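Thiosulfate sulfurtransferase YnjE (Escherichia coli, PDB 2WLR) transfers sulfur from thiosulfate to cyanide, giving thiocyanate and sulfite, as a periplasmic monomer built from rhodanese domains. Local coordinates at residues A[147-161]-A[198-211]. Residues are numbered along the deposited sequence; the frame is centred on the assembly and turned at random.
Sequences DWKVIEAAWGAPKLY and HGIRHDTTVILYGR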
loop_
_atom_site.group_PDB
_atom_site.type_symbol
_atom_site.label_atom_id
_atom_site.label_comp_id
_atom_site.label_asym_id
_atom_site.label_seq_id
_atom_site.Cartn_x
_atom_site.Cartn_y
_atom_site.Cartn_z
ATOM N N ASP A 147 -4.353 -19.554 -13.568
ATOM C CA ASP A 147 -4.735 -18.452 -14.425
ATOM C C ASP A 147 -4.537 -17.107 -13.711
ATOM O O ASP A 147 -4.715 -17.007 -12.498
ATOM C CB ASP A 147 -6.213 -18.596 -14.830
ATOM C CG ASP A 147 -6.465 -19.765 -15.776
ATOM O OD1 ASP A 147 -5.530 -20.193 -16.482
ATOM O OD2 ASP A 147 -7.626 -20.224 -15.822
ATOM N N TRP A 148 -4.172 -16.101 -14.488
ATOM C CA TRP A 148 -4.005 -14.747 -13.976
ATOM C C TRP A 148 -4.502 -13.701 -14.970
ATOM O O TRP A 148 -4.536 -13.900 -16.196
ATOM C CB TRP A 148 -2.539 -14.492 -13.546
ATOM C CG TRP A 148 -1.484 -14.728 -14.619
ATOM C CD1 TRP A 148 -0.783 -15.889 -14.849
ATOM C CD2 TRP A 148 -0.994 -13.781 -15.560
ATOM N NE1 TRP A 148 0.067 -15.726 -15.894
ATOM C CE2 TRP A 148 -0.028 -14.438 -16.353
ATOM C CE3 TRP A 148 -1.294 -12.453 -15.830
ATOM C CZ2 TRP A 148 0.638 -13.803 -17.403
ATOM C CZ3 TRP A 148 -0.637 -11.820 -16.869
ATOM C CH2 TRP A 148 0.319 -12.495 -17.649
ATOM N N LYS A 149 -4.895 -12.559 -14.414
ATOM C CA LYS A 149 -5.353 -11.412 -15.145
ATOM C C LYS A 149 -4.634 -10.184 -14.593
ATOM O O LYS A 149 -4.442 -10.093 -13.359
ATOM C CB LYS A 149 -6.861 -11.225 -14.946
ATOM C CG LYS A 149 -7.744 -12.383 -15.345
ATOM C CD LYS A 149 -7.724 -12.574 -16.850
ATOM C CE LYS A 149 -9.026 -13.200 -17.402
ATOM N NZ LYS A 149 -8.857 -14.640 -17.639
ATOM N N VAL A 150 -4.296 -9.253 -15.467
ATOM C CA VAL A 150 -3.832 -7.917 -15.108
ATOM C C VAL A 150 -4.892 -6.914 -15.527
ATOM O O VAL A 150 -5.401 -6.973 -16.639
ATOM C CB VAL A 150 -2.503 -7.576 -15.758
ATOM C CG1 VAL A 150 -2.063 -6.159 -15.379
ATOM C CG2 VAL A 150 -1.442 -8.587 -15.329
ATOM N N ILE A 151 -5.268 -6.023 -14.627
ATOM C CA ILE A 151 -6.393 -5.132 -14.841
ATOM C C ILE A 151 -6.084 -3.752 -14.333
ATOM O O ILE A 151 -5.711 -3.589 -13.150
ATOM C CB ILE A 151 -7.649 -5.645 -14.114
ATOM C CG1 ILE A 151 -7.932 -7.125 -14.451
ATOM C CG2 ILE A 151 -8.861 -4.816 -14.497
ATOM C CD1 ILE A 151 -9.252 -7.636 -13.972
ATOM N N GLU A 152 -6.280 -2.759 -15.191
ATOM C CA GLU A 152 -6.213 -1.342 -14.836
ATOM C C GLU A 152 -7.569 -0.909 -14.316
ATOM O O GLU A 152 -8.599 -1.200 -14.921
ATOM C CB GLU A 152 -5.863 -0.434 -16.032
ATOM C CG GLU A 152 -5.742 1.011 -15.626
ATOM C CD GLU A 152 -5.063 1.937 -16.637
ATOM O OE1 GLU A 152 -4.308 1.492 -17.546
ATOM O OE2 GLU A 152 -5.248 3.175 -16.456
ATOM N N ALA A 153 -7.582 -0.227 -13.174
ATOM C CA ALA A 153 -8.809 0.301 -12.577
ATOM C C ALA A 153 -8.758 1.821 -12.552
ATOM O O ALA A 153 -7.737 2.413 -12.200
ATOM C CB ALA A 153 -8.993 -0.266 -11.115
ATOM N N ALA A 154 -9.861 2.445 -12.934
ATOM C CA ALA A 154 -10.017 3.886 -12.842
ATOM C C ALA A 154 -11.493 4.233 -12.876
ATOM O O ALA A 154 -12.337 3.392 -13.202
ATOM C CB ALA A 154 -9.261 4.607 -13.967
ATOM N N TRP A 155 -11.805 5.474 -12.525
ATOM C CA TRP A 155 -13.166 5.973 -12.584
ATOM C C TRP A 155 -13.570 6.245 -14.041
ATOM O O TRP A 155 -12.841 6.890 -14.783
ATOM C CB TRP A 155 -13.347 7.243 -11.736
ATOM C CG TRP A 155 -14.696 7.836 -11.973
ATOM C CD1 TRP A 155 -15.845 7.458 -11.391
ATOM C CD2 TRP A 155 -15.037 8.871 -12.919
ATOM N NE1 TRP A 155 -16.903 8.189 -11.896
ATOM C CE2 TRP A 155 -16.428 9.055 -12.845
ATOM C CE3 TRP A 155 -14.302 9.636 -13.832
ATOM C CZ2 TRP A 155 -17.107 10.000 -13.631
ATOM C CZ3 TRP A 155 -14.972 10.575 -14.623
ATOM C CH2 TRP A 155 -16.358 10.745 -14.510
ATOM N N GLY A 156 -14.722 5.709 -14.417
ATOM C CA GLY A 156 -15.337 6.014 -15.702
ATOM C C GLY A 156 -14.818 5.174 -16.847
ATOM O O GLY A 156 -14.087 4.201 -16.653
ATOM N N ALA A 157 -15.236 5.530 -18.057
ATOM C CA ALA A 157 -14.798 4.809 -19.238
ATOM C C ALA A 157 -13.302 5.020 -19.434
ATOM O O ALA A 157 -12.749 6.053 -18.995
ATOM C CB ALA A 157 -15.585 5.281 -20.487
ATOM N N PRO A 158 -12.650 4.074 -20.119
ATOM C CA PRO A 158 -11.219 4.204 -20.305
ATOM C C PRO A 158 -10.844 5.549 -20.905
ATOM O O PRO A 158 -11.431 5.965 -21.918
ATOM C CB PRO A 158 -10.860 3.067 -21.263
ATOM C CG PRO A 158 -12.021 2.220 -21.365
ATOM C CD PRO A 158 -13.190 2.837 -20.698
ATOM N N LYS A 159 -9.892 6.225 -20.274
ATOM C CA LYS A 159 -9.350 7.490 -20.763
ATOM C C LYS A 159 -7.865 7.278 -21.053
ATOM O O LYS A 159 -7.495 6.899 -22.158
ATOM C CB LYS A 159 -9.618 8.617 -19.756
ATOM C CG LYS A 159 -11.093 9.127 -19.771
ATOM C CD LYS A 159 -11.412 10.010 -18.563
ATOM C CE LYS A 159 -11.651 9.188 -17.249
ATOM N NZ LYS A 159 -12.854 8.254 -17.241
ATOM N N LEU A 160 -7.019 7.458 -20.044
ATOM C CA LEU A 160 -5.583 7.288 -20.232
ATOM C C LEU A 160 -5.206 5.887 -20.722
ATOM O O LEU A 160 -4.277 5.740 -21.510
ATOM C CB LEU A 160 -4.869 7.627 -18.929
ATOM C CG LEU A 160 -4.861 9.119 -18.619
ATOM C CD1 LEU A 160 -4.365 9.312 -17.174
ATOM C CD2 LEU A 160 -4.029 9.886 -19.656
ATOM N N TYR A 161 -5.934 4.874 -20.261
ATOM C CA TYR A 161 -5.751 3.501 -20.715
ATOM C C TYR A 161 -5.752 3.397 -22.241
ATOM O O TYR A 161 -4.986 2.643 -22.795
ATOM C CB TYR A 161 -6.851 2.607 -20.150
ATOM C CG TYR A 161 -6.879 1.164 -20.651
ATOM C CD1 TYR A 161 -7.462 0.834 -21.889
ATOM C CD2 TYR A 161 -6.376 0.110 -19.890
ATOM C CE1 TYR A 161 -7.520 -0.477 -22.328
ATOM C CE2 TYR A 161 -6.438 -1.201 -20.330
ATOM C CZ TYR A 161 -7.005 -1.503 -21.575
ATOM O OH TYR A 161 -7.050 -2.810 -21.995
ATOM N N HIS A 198 -15.383 -10.070 -16.621
ATOM C CA HIS A 198 -13.936 -9.887 -16.698
ATOM C C HIS A 198 -13.132 -11.195 -16.585
ATOM O O HIS A 198 -11.902 -11.161 -16.479
ATOM C CB HIS A 198 -13.487 -8.862 -15.653
ATOM C CG HIS A 198 -14.031 -7.502 -15.917
ATOM N ND1 HIS A 198 -13.446 -6.624 -16.803
ATOM C CD2 HIS A 198 -15.159 -6.904 -15.477
ATOM C CE1 HIS A 198 -14.167 -5.519 -16.859
ATOM N NE2 HIS A 198 -15.223 -5.666 -16.070
ATOM N N GLY A 199 -13.795 -12.350 -16.659
ATOM C CA GLY A 199 -13.105 -13.627 -16.747
ATOM C C GLY A 199 -12.371 -14.048 -15.509
ATOM O O GLY A 199 -11.331 -14.693 -15.579
ATOM N N ILE A 200 -12.921 -13.682 -14.357
ATOM C CA ILE A 200 -12.306 -13.949 -13.064
ATOM C C ILE A 200 -13.081 -15.033 -12.305
ATOM O O ILE A 200 -14.275 -14.846 -11.998
ATOM C CB ILE A 200 -12.266 -12.677 -12.209
ATOM C CG1 ILE A 200 -11.506 -11.557 -12.945
ATOM C CG2 ILE A 200 -11.640 -12.984 -10.836
ATOM C CD1 ILE A 200 -11.668 -10.151 -12.310
ATOM N N ARG A 201 -12.448 -16.175 -12.013
ATOM C CA ARG A 201 -12.987 -17.150 -11.067
ATOM C C ARG A 201 -12.352 -16.923 -9.708
ATOM O O ARG A 201 -11.372 -16.154 -9.572
ATOM C CB ARG A 201 -12.675 -18.582 -11.503
ATOM C CG ARG A 201 -13.149 -18.952 -12.863
ATOM C CD ARG A 201 -12.956 -20.456 -13.102
ATOM N NE ARG A 201 -11.568 -20.818 -12.829
ATOM C CZ ARG A 201 -10.559 -20.720 -13.694
ATOM N NH1 ARG A 201 -10.752 -20.322 -14.952
ATOM N NH2 ARG A 201 -9.333 -21.063 -13.298
ATOM N N HIS A 202 -12.823 -17.665 -8.714
ATOM C CA HIS A 202 -12.267 -17.518 -7.371
ATOM C C HIS A 202 -10.757 -17.860 -7.329
ATOM O O HIS A 202 -10.015 -17.337 -6.490
ATOM C CB HIS A 202 -13.074 -18.333 -6.356
ATOM C CG HIS A 202 -12.711 -19.788 -6.292
ATOM N ND1 HIS A 202 -13.092 -20.696 -7.255
ATOM C CD2 HIS A 202 -12.017 -20.490 -5.366
ATOM C CE1 HIS A 202 -12.647 -21.899 -6.923
ATOM N NE2 HIS A 202 -11.998 -21.798 -5.776
ATOM N N ASP A 203 -10.324 -18.730 -8.231
ATOM C CA ASP A 203 -8.945 -19.203 -8.282
ATOM C C ASP A 203 -8.146 -18.565 -9.404
ATOM O O ASP A 203 -7.060 -19.042 -9.740
ATOM C CB ASP A 203 -8.887 -20.747 -8.386
ATOM C CG ASP A 203 -9.595 -21.299 -9.603
ATOM O OD1 ASP A 203 -10.269 -20.551 -10.337
ATOM O OD2 ASP A 203 -9.460 -22.537 -9.804
ATOM N N THR A 204 -8.646 -17.469 -9.974
ATOM C CA THR A 204 -7.883 -16.650 -10.889
ATOM C C THR A 204 -7.123 -15.605 -10.082
ATOM O O THR A 204 -7.731 -14.906 -9.256
ATOM C CB THR A 204 -8.786 -15.871 -11.848
ATOM O OG1 THR A 204 -9.682 -16.778 -12.509
ATOM C CG2 THR A 204 -7.969 -15.083 -12.887
ATOM N N THR A 205 -5.813 -15.507 -10.288
ATOM C CA THR A 205 -5.026 -14.436 -9.669
ATOM C C THR A 205 -5.327 -13.139 -10.401
ATOM O O THR A 205 -5.273 -13.076 -11.609
ATOM C CB THR A 205 -3.519 -14.691 -9.723
ATOM O OG1 THR A 205 -3.225 -15.888 -9.002
ATOM C CG2 THR A 205 -2.735 -13.496 -9.099
ATOM N N VAL A 206 -5.624 -12.083 -9.653
ATOM C CA VAL A 206 -5.902 -10.776 -10.257
ATOM C C VAL A 206 -4.852 -9.780 -9.780
ATOM O O VAL A 206 -4.700 -9.576 -8.562
ATOM C CB VAL A 206 -7.294 -10.292 -9.937
ATOM C CG1 VAL A 206 -7.519 -8.932 -10.555
ATOM C CG2 VAL A 206 -8.394 -11.299 -10.414
ATOM N N ILE A 207 -4.160 -9.170 -10.720
ATOM C CA ILE A 207 -3.199 -8.105 -10.431
ATOM C C ILE A 207 -3.820 -6.797 -10.924
ATOM O O ILE A 207 -3.986 -6.598 -12.119
ATOM C CB ILE A 207 -1.819 -8.389 -11.063
ATOM C CG1 ILE A 207 -1.307 -9.770 -10.619
ATOM C CG2 ILE A 207 -0.822 -7.314 -10.693
ATOM C CD1 ILE A 207 -0.829 -10.578 -11.744
ATOM N N LEU A 208 -4.121 -5.905 -10.011
ATOM C CA LEU A 208 -4.723 -4.619 -10.306
ATOM C C LEU A 208 -3.705 -3.506 -10.229
ATOM O O LEU A 208 -2.792 -3.506 -9.375
ATOM C CB LEU A 208 -5.875 -4.335 -9.330
ATOM C CG LEU A 208 -7.150 -5.140 -9.618
ATOM C CD1 LEU A 208 -7.876 -5.546 -8.350
ATOM C CD2 LEU A 208 -8.057 -4.342 -10.584
ATOM N N TYR A 209 -3.878 -2.517 -11.089
ATOM C CA TYR A 209 -3.105 -1.288 -10.994
ATOM C C TYR A 209 -3.957 -0.134 -11.374
ATOM O O TYR A 209 -4.972 -0.285 -12.030
ATOM C CB TYR A 209 -1.824 -1.303 -11.845
ATOM C CG TYR A 209 -2.053 -1.138 -13.350
ATOM C CD1 TYR A 209 -2.402 -2.211 -14.155
ATOM C CD2 TYR A 209 -1.918 0.108 -13.949
ATOM C CE1 TYR A 209 -2.616 -2.022 -15.530
ATOM C CE2 TYR A 209 -2.124 0.273 -15.299
ATOM C CZ TYR A 209 -2.467 -0.779 -16.068
ATOM O OH TYR A 209 -2.687 -0.604 -17.432
ATOM N N GLY A 210 -3.542 1.034 -10.951
ATOM C CA GLY A 210 -4.248 2.254 -11.323
ATOM C C GLY A 210 -3.265 3.361 -11.587
ATOM O O GLY A 210 -2.129 3.289 -11.189
ATOM N N ARG A 211 -3.719 4.416 -12.251
ATOM C CA ARG A 211 -2.956 5.632 -12.268
ATOM C C ARG A 211 -2.886 6.155 -10.827
ATOM O O ARG A 211 -1.895 6.744 -10.434
ATOM C CB ARG A 211 -3.570 6.694 -13.199
ATOM C CG ARG A 211 -2.814 6.881 -14.547
ATOM C CD ARG A 211 -3.106 5.805 -15.584
ATOM N NE ARG A 211 -2.337 6.074 -16.806
ATOM C CZ ARG A 211 -2.304 5.323 -17.906
ATOM N NH1 ARG A 211 -3.005 4.205 -18.010
ATOM N NH2 ARG A 211 -1.535 5.728 -18.895
HETATM O O HOH W 1 -3.792 -18.368 -10.126
HETATM O O HOH W 2 -6.513 -20.679 -12.160
HETATM O O HOH W 3 -5.894 3.946 -14.014
#
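A chi1 of 75° sets CG of Y209 between its backbone N and carbonyl carbon and brings the ring toward strand 148-154, where one face meets E152 CB, 3.9 Å from the centroid. With CG trans to the backbone N (chi1 -178°) and the chain extended beyond, E152 carries its carboxylate on to two donors: OE1 lies 2.7 Å from Y209 OH in a weak bond, that hydroxyl also bonding I166, and OE2 takes R211 NH1 at 2.9 Å on its syn side. Water bridges OE2 to R211 N, and a glutamate suits this buried spot because the arginine probably offsets its charge. The aliphatic CB of L160 covers one guanidinium face. A methionine in place of R211 would probably leave the E152 carboxylate without its salt-bridge mate. Strand 205-209 is the middle strand of this rhodanese domain's five-stranded parallel sheet (order 1-5-4-2-3), and 148-154 lies between it and 170-173, joined to it by a ladder from D147 O to A153 N. On the side packed by helix 213-226, I151 CD1 meets I200 CD1 tip to tip at 3.9 Å, while I151 CB lies beside L208 CD2; branched aliphatics fill this interior well. At the far end, R201 grips D147 OD2 end-on with NH1 and NH2, each at 3.2 Å, and its NE holds D203 OD1.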